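Long-range contacts in putative immunoglobulin-blocking virulence protein (Mycoplasma mycoides subsp. capri, PDB 7ADK), which probably binds host immunoglobulin and blocks its action as a virulence factor, and forms a complex with a lipoprotein: residues A[600-611]-A[633-644]; A[564-572]-A[617-625]. One frame throughout, in Å; residues are numbered along the deposited sequence.

In the fold
The two contacts illustrate how a parallel sheet and the helix beside it share one connecting loop. Contact 1 joins neighbouring strands 608-610 and 640-643, the third and fourth across a five-stranded parallel sheet; contact 2 holds part of the loop between those strands, 617-625, against the start of helix 567-579, which precedes strand 608-610. Their segments alternate along the chain, and their centres lie 13 Å apart. They touch directly: Arg636 N is 3.0 Å from Phe625 O, a probable hydrogen bond, while Phe611 packs on Ile617, Leu641 on Leu620 and Ile638 on Phe625. Thus the loop fixed by contact 2 also packs on residues of contact 1.

Contact 1: residues A[600-611]-A[633-644]; sequences LGQNSYPTGLDF and NEPRKITELTLY
Arg636 and Tyr605 meet where the approaches to two parallel strands run together. Arg636 CB lies 3.7 Å from Tyr605 CE2. With chi2 bent to -44°, the chain brings CD over the middle of the phenol face, a CH-pi contact of 3.6 Å from Arg636 CD to the Tyr605 centroid. Arg636 NE lies 3.9 Å from Tyr605 CD1, and CZ follows alongside the ring. The guanidinium, turned 37° from the ring plane, delivers Arg636 NH1 to Leu600 O at 2.8 Å, from well above the carbonyl plane; NH2 adds a weak bond to the same oxygen. NH1 also bonds Tyr577 O, in the last turn of helix 567-579. Tyr605 OH in turn accepts a nearly straight bond from Lys637 N (3.2 Å, 172°), and Asn633 OD1 accepts from Gly601 N at 2.9 Å. Strands 608-610 and 640-643 pair in parallel: Leu609 N reaches Glu640 O, and Leu609 O receives Thr642 N at 2.9 Å. Leu641 CD1 meets the Phe611 ring edge, 3.8 Å from Phe611 CD2. The chemistry implies a largely buried arginine whose NH1 is satisfied by two carbonyl oxygens while its aliphatic part lies on the phenol; Glu634, near but not in contact, would probably favour the charge.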
loop_
_atom_site.group_PDB
_atom_site.type_symbol
_atom_site.label_atom_id
_atom_site.label_comp_id
_atom_site.label_asym_id
_atom_site.label_seq_id
_atom_site.Cartn_x
_atom_site.Cartn_y
_atom_site.Cartn_z
ATOM N N LEU A 600 -39.648 -2.746 -1.795
ATOM C CA LEU A 600 -38.361 -2.520 -2.459
ATOM C C LEU A 600 -37.529 -1.433 -1.755
ATOM O O LEU A 600 -36.314 -1.569 -1.657
ATOM C CB LEU A 600 -38.604 -2.169 -3.932
ATOM C CG LEU A 600 -38.784 -3.352 -4.878
ATOM C CD1 LEU A 600 -39.800 -4.381 -4.444
ATOM C CD2 LEU A 600 -39.232 -2.837 -6.222
ATOM N N GLY A 601 -38.171 -0.414 -1.190
ATOM C CA GLY A 601 -37.548 0.647 -0.408
ATOM C C GLY A 601 -36.736 0.227 0.822
ATOM O O GLY A 601 -35.690 0.818 1.072
ATOM N N GLN A 602 -37.165 -0.793 1.571
ATOM C CA GLN A 602 -36.487 -1.264 2.795
ATOM C C GLN A 602 -35.215 -2.085 2.526
ATOM O O GLN A 602 -34.464 -2.396 3.442
ATOM C CB GLN A 602 -37.469 -2.066 3.665
ATOM C CG GLN A 602 -38.697 -1.300 4.176
ATOM C CD GLN A 602 -38.404 -0.276 5.262
ATOM O OE1 GLN A 602 -37.333 0.247 5.404
ATOM N NE2 GLN A 602 -39.339 0.100 6.060
ATOM N N ASN A 603 -34.961 -2.443 1.277
ATOM C CA ASN A 603 -33.842 -3.257 0.836
ATOM C C ASN A 603 -32.600 -2.421 0.528
ATOM O O ASN A 603 -32.707 -1.236 0.222
ATOM C CB ASN A 603 -34.307 -4.064 -0.373
ATOM C CG ASN A 603 -35.346 -5.075 0.023
ATOM O OD1 ASN A 603 -35.026 -6.200 0.335
ATOM N ND2 ASN A 603 -36.595 -4.711 0.141
ATOM N N SER A 604 -31.423 -3.040 0.570
ATOM C CA SER A 604 -30.172 -2.407 0.164
ATOM C C SER A 604 -30.067 -2.219 -1.353
ATOM O O SER A 604 -30.777 -2.853 -2.123
ATOM C CB SER A 604 -29.006 -3.201 0.730
ATOM O OG SER A 604 -27.773 -2.660 0.341
ATOM N N TYR A 605 -29.202 -1.306 -1.782
ATOM C CA TYR A 605 -28.924 -0.920 -3.163
ATOM C C TYR A 605 -27.496 -0.366 -3.230
ATOM O O TYR A 605 -27.023 0.129 -2.214
ATOM C CB TYR A 605 -29.956 0.131 -3.618
ATOM C CG TYR A 605 -30.186 1.310 -2.681
ATOM C CD1 TYR A 605 -31.027 1.150 -1.570
ATOM C CD2 TYR A 605 -29.544 2.544 -2.885
ATOM C CE1 TYR A 605 -31.199 2.192 -0.648
ATOM C CE2 TYR A 605 -29.741 3.600 -1.984
ATOM C CZ TYR A 605 -30.565 3.428 -0.858
ATOM O OH TYR A 605 -30.786 4.460 -0.007
ATOM N N PRO A 606 -26.798 -0.369 -4.377
ATOM C CA PRO A 606 -25.488 0.257 -4.507
ATOM C C PRO A 606 -25.575 1.779 -4.364
ATOM O O PRO A 606 -26.131 2.485 -5.204
ATOM C CB PRO A 606 -24.921 -0.202 -5.844
ATOM C CG PRO A 606 -26.126 -0.650 -6.621
ATOM C CD PRO A 606 -27.142 -1.079 -5.581
ATOM N N THR A 607 -25.040 2.280 -3.254
ATOM C CA THR A 607 -25.103 3.675 -2.795
ATOM C C THR A 607 -24.053 4.601 -3.428
ATOM O O THR A 607 -24.058 5.792 -3.133
ATOM C CB THR A 607 -25.011 3.766 -1.266
ATOM O OG1 THR A 607 -23.768 3.304 -0.789
ATOM C CG2 THR A 607 -26.109 3.001 -0.555
ATOM N N GLY A 608 -23.181 4.111 -4.306
ATOM C CA GLY A 608 -22.241 4.921 -5.077
ATOM C C GLY A 608 -22.654 5.158 -6.529
ATOM O O GLY A 608 -23.133 4.245 -7.192
ATOM N N LEU A 609 -22.405 6.363 -7.051
ATOM C CA LEU A 609 -22.451 6.689 -8.479
ATOM C C LEU A 609 -21.104 7.199 -8.976
ATOM O O LEU A 609 -20.566 8.161 -8.449
ATOM C CB LEU A 609 -23.544 7.725 -8.783
ATOM C CG LEU A 609 -24.940 7.142 -9.028
ATOM C CD1 LEU A 609 -25.940 8.280 -9.125
ATOM C CD2 LEU A 609 -25.019 6.372 -10.336
ATOM N N ASP A 610 -20.589 6.593 -10.037
ATOM C CA ASP A 610 -19.385 7.026 -10.742
ATOM C C ASP A 610 -19.712 7.502 -12.168
ATOM O O ASP A 610 -20.232 6.756 -12.997
ATOM C CB ASP A 610 -18.354 5.890 -10.714
ATOM C CG ASP A 610 -17.106 6.195 -11.546
ATOM O OD1 ASP A 610 -16.688 7.368 -11.588
ATOM O OD2 ASP A 610 -16.562 5.285 -12.203
ATOM N N PHE A 611 -19.367 8.751 -12.464
ATOM C CA PHE A 611 -19.483 9.364 -13.777
ATOM C C PHE A 611 -18.126 9.719 -14.400
ATOM O O PHE A 611 -18.074 10.455 -15.372
ATOM C CB PHE A 611 -20.456 10.543 -13.699
ATOM C CG PHE A 611 -21.875 10.169 -13.316
ATOM C CD1 PHE A 611 -22.634 9.345 -14.161
ATOM C CD2 PHE A 611 -22.463 10.682 -12.151
ATOM C CE1 PHE A 611 -23.975 9.062 -13.870
ATOM C CE2 PHE A 611 -23.804 10.393 -11.851
ATOM C CZ PHE A 611 -24.561 9.582 -12.712
ATOM N N ASN A 633 -43.035 3.117 -1.427
ATOM C CA ASN A 633 -41.588 2.842 -1.361
ATOM C C ASN A 633 -40.761 4.036 -0.847
ATOM O O ASN A 633 -41.087 5.191 -1.093
ATOM C CB ASN A 633 -41.094 2.388 -2.755
ATOM C CG ASN A 633 -41.211 0.895 -3.013
ATOM O OD1 ASN A 633 -40.880 0.076 -2.170
ATOM N ND2 ASN A 633 -41.618 0.487 -4.179
ATOM N N GLU A 634 -39.633 3.761 -0.184
ATOM C CA GLU A 634 -38.572 4.739 0.102
ATOM C C GLU A 634 -37.907 5.250 -1.195
ATOM O O GLU A 634 -37.636 4.433 -2.080
ATOM C CB GLU A 634 -37.524 4.093 1.038
ATOM C CG GLU A 634 -36.217 4.884 1.183
ATOM C CD GLU A 634 -35.186 4.278 2.134
ATOM O OE1 GLU A 634 -35.537 3.909 3.271
ATOM O OE2 GLU A 634 -33.997 4.224 1.776
ATOM N N PRO A 635 -37.566 6.553 -1.305
ATOM C CA PRO A 635 -36.646 7.083 -2.317
ATOM C C PRO A 635 -35.170 6.812 -1.969
ATOM O O PRO A 635 -34.730 7.030 -0.844
ATOM C CB PRO A 635 -36.936 8.584 -2.350
ATOM C CG PRO A 635 -37.344 8.902 -0.918
ATOM C CD PRO A 635 -38.067 7.637 -0.468
ATOM N N ARG A 636 -34.358 6.382 -2.933
ATOM C CA ARG A 636 -32.927 6.094 -2.719
ATOM C C ARG A 636 -32.123 7.349 -2.364
ATOM O O ARG A 636 -32.423 8.427 -2.860
ATOM C CB ARG A 636 -32.322 5.397 -3.949
ATOM C CG ARG A 636 -33.077 4.174 -4.480
ATOM C CD ARG A 636 -33.527 3.241 -3.367
ATOM N NE ARG A 636 -34.122 1.993 -3.854
ATOM C CZ ARG A 636 -34.461 0.975 -3.092
ATOM N NH1 ARG A 636 -34.950 -0.089 -3.618
ATOM N NH2 ARG A 636 -34.352 0.982 -1.803
ATOM N N LYS A 637 -31.058 7.213 -1.574
ATOM C CA LYS A 637 -30.083 8.280 -1.293
ATOM C C LYS A 637 -28.669 7.760 -1.515
ATOM O O LYS A 637 -28.337 6.672 -1.061
ATOM C CB LYS A 637 -30.241 8.795 0.152
ATOM C CG LYS A 637 -31.581 9.444 0.521
ATOM C CD LYS A 637 -31.824 10.735 -0.258
ATOM C CE LYS A 637 -33.131 11.439 0.115
ATOM N NZ LYS A 637 -33.029 12.260 1.336
ATOM N N ILE A 638 -27.837 8.501 -2.239
ATOM C CA ILE A 638 -26.467 8.068 -2.534
ATOM C C ILE A 638 -25.519 8.570 -1.453
ATOM O O ILE A 638 -25.759 9.612 -0.848
ATOM C CB ILE A 638 -26.040 8.411 -3.979
ATOM C CG1 ILE A 638 -25.818 9.910 -4.204
ATOM C CG2 ILE A 638 -27.047 7.810 -4.971
ATOM C CD1 ILE A 638 -25.278 10.262 -5.589
ATOM N N THR A 639 -24.464 7.806 -1.178
ATOM C CA THR A 639 -23.427 8.143 -0.197
ATOM C C THR A 639 -22.202 8.763 -0.844
ATOM O O THR A 639 -21.419 9.430 -0.180
ATOM C CB THR A 639 -23.014 6.930 0.654
ATOM O OG1 THR A 639 -22.381 5.934 -0.101
ATOM C CG2 THR A 639 -24.156 6.267 1.409
ATOM N N GLU A 640 -22.023 8.580 -2.145
ATOM C CA GLU A 640 -20.811 8.937 -2.862
ATOM C C GLU A 640 -21.101 9.254 -4.329
ATOM O O GLU A 640 -21.910 8.581 -4.965
ATOM C CB GLU A 640 -19.814 7.792 -2.712
ATOM C CG GLU A 640 -18.421 8.131 -3.212
ATOM C CD GLU A 640 -17.399 7.164 -2.617
ATOM O OE1 GLU A 640 -16.412 7.612 -1.996
ATOM O OE2 GLU A 640 -17.582 5.937 -2.743
ATOM N N LEU A 641 -20.415 10.264 -4.865
ATOM C CA LEU A 641 -20.557 10.751 -6.228
ATOM C C LEU A 641 -19.191 11.075 -6.818
ATOM O O LEU A 641 -18.571 12.047 -6.422
ATOM C CB LEU A 641 -21.460 11.995 -6.198
ATOM C CG LEU A 641 -21.655 12.682 -7.557
ATOM C CD1 LEU A 641 -22.446 11.809 -8.519
ATOM C CD2 LEU A 641 -22.363 14.013 -7.377
ATOM N N THR A 642 -18.739 10.312 -7.798
ATOM C CA THR A 642 -17.523 10.629 -8.554
ATOM C C THR A 642 -17.892 11.268 -9.888
ATOM O O THR A 642 -18.764 10.786 -10.598
ATOM C CB THR A 642 -16.607 9.415 -8.740
ATOM O OG1 THR A 642 -16.381 8.753 -7.521
ATOM C CG2 THR A 642 -15.250 9.841 -9.279
ATOM N N LEU A 643 -17.234 12.374 -10.210
ATOM C CA LEU A 643 -17.430 13.198 -11.383
ATOM C C LEU A 643 -16.147 13.247 -12.205
ATOM O O LEU A 643 -15.040 13.278 -11.677
ATOM C CB LEU A 643 -17.853 14.600 -10.928
ATOM C CG LEU A 643 -19.209 14.678 -10.221
ATOM C CD1 LEU A 643 -19.447 16.070 -9.672
ATOM C CD2 LEU A 643 -20.345 14.304 -11.153
ATOM N N TYR A 644 -16.284 13.331 -13.514
ATOM C CA TYR A 644 -15.168 13.688 -14.364
ATOM C C TYR A 644 -14.720 15.131 -14.129
ATOM O O TYR A 644 -15.548 16.045 -14.147
ATOM C CB TYR A 644 -15.533 13.456 -15.813
ATOM C CG TYR A 644 -14.408 13.807 -16.744
ATOM C CD1 TYR A 644 -13.301 12.954 -16.844
ATOM C CD2 TYR A 644 -14.447 15.002 -17.477
ATOM C CE1 TYR A 644 -12.255 13.272 -17.713
ATOM C CE2 TYR A 644 -13.409 15.312 -18.361
ATOM C CZ TYR A 644 -12.321 14.435 -18.492
ATOM O OH TYR A 644 -11.354 14.677 -19.394
#

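Contact 2: residues A[564-572]-A[617-625]; sequences GSYERINDG and IKSLKGLRF
A helix start docked on a turn-containing loop makes this contact: Tyr566 and Asn570, at the head of helix 567-579, meet the loop that leads from strand 608-610 to strand 640-643. Asn570 joins the two backbones through both ends of its amide, which is turned toward the loop by a CG anti to the carbonyl carbon (chi1 -82°). Asn570 OD1 accepts from Arg624 N at 2.9 Å, with the donor in the carbonyl plane, while Asn570 ND2 gives a bond of 2.8 Å to Gly622 O that is close to straight (165°). The same ND2 reaches back to Tyr566 O, which also takes Asn570 N; two donors therefore share the carbonyl of the N-cap residue, and three bonds fix the rotation of the amide. The Arg624 guanidinium lies stacked on this amide, the planes 15° apart. Gly622 occupies the third position of a type II beta turn from Leu620 to Leu623, where its positive phi suits glycine, and its CA lies above the Tyr566 ring, displaced toward the rim. Lys621 O faces the same ring, 3.5 Å from Tyr566 CE1. On the buried side Ile569 and Ile617 meet tip to tip, CD1 to CD1 at 3.6 Å, and Leu623 CD2 touches both Ile569 CG2 (3.7 Å) and Tyr566 CD1 (3.9 Å).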
loop_
_atom_site.group_PDB
_atom_site.type_symbol
_atom_site.label_atom_id
_atom_site.label_comp_id
_atom_site.label_asym_id
_atom_site.label_seq_id
_atom_site.Cartn_x
_atom_site.Cartn_y
_atom_site.Cartn_z
ATOM N N GLY A 564 -27.090 14.696 -25.106
ATOM C CA GLY A 564 -27.555 15.443 -23.937
ATOM C C GLY A 564 -28.757 14.829 -23.242
ATOM O O GLY A 564 -29.258 15.385 -22.296
ATOM N N SER A 565 -29.234 13.679 -23.701
ATOM C CA SER A 565 -30.301 12.895 -23.113
ATOM C C SER A 565 -29.890 12.256 -21.815
ATOM O O SER A 565 -28.861 11.762 -21.741
ATOM C CB SER A 565 -30.765 11.853 -24.066
ATOM O OG SER A 565 -31.837 11.141 -23.568
ATOM N N TYR A 566 -30.798 12.118 -20.853
ATOM C CA TYR A 566 -30.527 11.440 -19.573
ATOM C C TYR A 566 -31.360 10.146 -19.499
ATOM O O TYR A 566 -31.447 9.503 -18.460
ATOM C CB TYR A 566 -30.821 12.388 -18.391
ATOM C CG TYR A 566 -29.731 13.394 -18.071
ATOM C CD1 TYR A 566 -28.632 12.998 -17.286
ATOM C CD2 TYR A 566 -29.812 14.717 -18.539
ATOM C CE1 TYR A 566 -27.617 13.920 -16.970
ATOM C CE2 TYR A 566 -28.792 15.637 -18.241
ATOM C CZ TYR A 566 -27.690 15.243 -17.455
ATOM O OH TYR A 566 -26.700 16.132 -17.191
ATOM N N GLU A 567 -31.921 9.707 -20.623
ATOM C CA GLU A 567 -32.824 8.572 -20.744
ATOM C C GLU A 567 -32.159 7.223 -20.426
ATOM O O GLU A 567 -32.627 6.517 -19.532
ATOM C CB GLU A 567 -33.427 8.653 -22.149
ATOM C CG GLU A 567 -34.492 7.632 -22.475
ATOM C CD GLU A 567 -35.055 7.734 -23.895
ATOM O OE1 GLU A 567 -34.973 8.800 -24.545
ATOM O OE2 GLU A 567 -35.630 6.728 -24.366
ATOM N N ARG A 568 -31.028 6.902 -21.068
ATOM C CA ARG A 568 -30.333 5.622 -20.867
ATOM C C ARG A 568 -29.815 5.453 -19.441
ATOM O O ARG A 568 -29.813 4.343 -18.927
ATOM C CB ARG A 568 -29.203 5.467 -21.890
ATOM C CG ARG A 568 -29.006 4.019 -22.318
ATOM C CD ARG A 568 -27.727 3.823 -23.136
ATOM N NE ARG A 568 -27.755 2.561 -23.894
ATOM C CZ ARG A 568 -26.891 1.565 -23.890
ATOM N NH1 ARG A 568 -25.803 1.546 -23.201
ATOM N NH2 ARG A 568 -27.129 0.521 -24.604
ATOM N N ILE A 569 -29.412 6.539 -18.777
ATOM C CA ILE A 569 -28.988 6.515 -17.379
ATOM C C ILE A 569 -30.183 6.293 -16.452
ATOM O O ILE A 569 -30.103 5.425 -15.602
ATOM C CB ILE A 569 -28.163 7.762 -17.014
ATOM C CG1 ILE A 569 -26.858 7.793 -17.828
ATOM C CG2 ILE A 569 -27.838 7.757 -15.526
ATOM C CD1 ILE A 569 -26.085 9.082 -17.747
ATOM N N ASN A 570 -31.305 6.993 -16.595
ATOM C CA ASN A 570 -32.482 6.770 -15.753
ATOM C C ASN A 570 -33.091 5.361 -15.879
ATOM O O ASN A 570 -33.611 4.841 -14.892
ATOM C CB ASN A 570 -33.524 7.843 -16.072
ATOM C CG ASN A 570 -33.241 9.127 -15.342
ATOM O OD1 ASN A 570 -33.573 9.292 -14.187
ATOM N ND2 ASN A 570 -32.627 10.068 -15.983
ATOM N N ASP A 571 -33.015 4.739 -17.064
ATOM C CA ASP A 571 -33.303 3.309 -17.262
ATOM C C ASP A 571 -32.311 2.448 -16.468
ATOM O O ASP A 571 -32.706 1.679 -15.595
ATOM C CB ASP A 571 -33.218 2.917 -18.752
ATOM C CG ASP A 571 -34.367 3.377 -19.660
ATOM O OD1 ASP A 571 -35.529 3.523 -19.215
ATOM O OD2 ASP A 571 -34.122 3.516 -20.879
ATOM N N GLY A 572 -31.004 2.603 -16.711
ATOM C CA GLY A 572 -29.982 1.817 -16.025
ATOM C C GLY A 572 -30.022 1.958 -14.504
ATOM O O GLY A 572 -29.779 0.991 -13.790
ATOM N N ILE A 617 -21.557 15.079 -17.495
ATOM C CA ILE A 617 -22.314 15.136 -16.241
ATOM C C ILE A 617 -21.533 15.903 -15.163
ATOM O O ILE A 617 -20.388 15.572 -14.852
ATOM C CB ILE A 617 -22.703 13.717 -15.775
ATOM C CG1 ILE A 617 -23.520 13.001 -16.862
ATOM C CG2 ILE A 617 -23.504 13.755 -14.467
ATOM C CD1 ILE A 617 -23.789 11.542 -16.578
ATOM N N LYS A 618 -22.160 16.913 -14.557
ATOM C CA LYS A 618 -21.549 17.771 -13.523
ATOM C C LYS A 618 -22.284 17.747 -12.183
ATOM O O LYS A 618 -21.814 18.295 -11.199
ATOM C CB LYS A 618 -21.422 19.194 -14.095
ATOM C CG LYS A 618 -20.283 19.274 -15.127
ATOM C CD LYS A 618 -20.205 20.613 -15.856
ATOM C CE LYS A 618 -21.319 20.866 -16.878
ATOM N NZ LYS A 618 -21.201 20.061 -18.110
ATOM N N SER A 619 -23.438 17.115 -12.118
ATOM C CA SER A 619 -24.432 17.268 -11.066
ATOM C C SER A 619 -25.389 16.073 -11.062
ATOM O O SER A 619 -25.392 15.274 -11.993
ATOM C CB SER A 619 -25.193 18.571 -11.340
ATOM O OG SER A 619 -25.826 18.580 -12.600
ATOM N N LEU A 620 -26.260 15.970 -10.065
ATOM C CA LEU A 620 -27.442 15.091 -10.110
ATOM C C LEU A 620 -28.614 15.681 -10.939
ATOM O O LEU A 620 -29.753 15.253 -10.769
ATOM C CB LEU A 620 -27.858 14.707 -8.675
ATOM C CG LEU A 620 -27.190 13.447 -8.106
ATOM C CD1 LEU A 620 -25.677 13.498 -8.130
ATOM C CD2 LEU A 620 -27.623 13.249 -6.658
ATOM N N LYS A 621 -28.385 16.668 -11.821
ATOM C CA LYS A 621 -29.430 17.188 -12.722
ATOM C C LYS A 621 -29.947 16.065 -13.626
ATOM O O LYS A 621 -29.160 15.329 -14.204
ATOM C CB LYS A 621 -28.890 18.352 -13.577
ATOM C CG LYS A 621 -29.988 19.067 -14.382
ATOM C CD LYS A 621 -29.462 20.013 -15.465
ATOM C CE LYS A 621 -29.237 19.340 -16.816
ATOM N NZ LYS A 621 -30.500 19.103 -17.549
ATOM N N GLY A 622 -31.261 15.961 -13.783
ATOM C CA GLY A 622 -31.906 15.033 -14.711
ATOM C C GLY A 622 -31.944 13.581 -14.255
ATOM O O GLY A 622 -32.350 12.724 -15.022
ATOM N N LEU A 623 -31.530 13.268 -13.022
ATOM C CA LEU A 623 -31.475 11.919 -12.452
ATOM C C LEU A 623 -32.598 11.693 -11.424
ATOM O O LEU A 623 -32.785 12.494 -10.509
ATOM C CB LEU A 623 -30.090 11.688 -11.825
ATOM C CG LEU A 623 -28.876 11.855 -12.756
ATOM C CD1 LEU A 623 -27.609 11.453 -12.009
ATOM C CD2 LEU A 623 -28.970 10.993 -14.009
ATOM N N ARG A 624 -33.341 10.590 -11.555
ATOM C CA ARG A 624 -34.473 10.209 -10.699
ATOM C C ARG A 624 -34.106 9.069 -9.755
ATOM O O ARG A 624 -33.545 8.071 -10.191
ATOM C CB ARG A 624 -35.675 9.848 -11.577
ATOM C CG ARG A 624 -36.148 11.044 -12.414
ATOM C CD ARG A 624 -37.417 10.740 -13.208
ATOM N NE ARG A 624 -37.175 9.809 -14.323
ATOM C CZ ARG A 624 -36.852 10.125 -15.560
ATOM N NH1 ARG A 624 -36.789 9.224 -16.480
ATOM N NH2 ARG A 624 -36.609 11.339 -15.928
ATOM N N PHE A 625 -34.420 9.198 -8.466
ATOM C CA PHE A 625 -34.078 8.210 -7.426
ATOM C C PHE A 625 -35.312 7.592 -6.758
ATOM O O PHE A 625 -35.181 6.956 -5.718
ATOM C CB PHE A 625 -33.078 8.796 -6.408
ATOM C CG PHE A 625 -31.710 9.161 -6.971
ATOM C CD1 PHE A 625 -31.542 10.389 -7.625
ATOM C CD2 PHE A 625 -30.621 8.280 -6.873
ATOM C CE1 PHE A 625 -30.297 10.754 -8.163
ATOM C CE2 PHE A 625 -29.384 8.629 -7.441
ATOM C CZ PHE A 625 -29.218 9.865 -8.082
#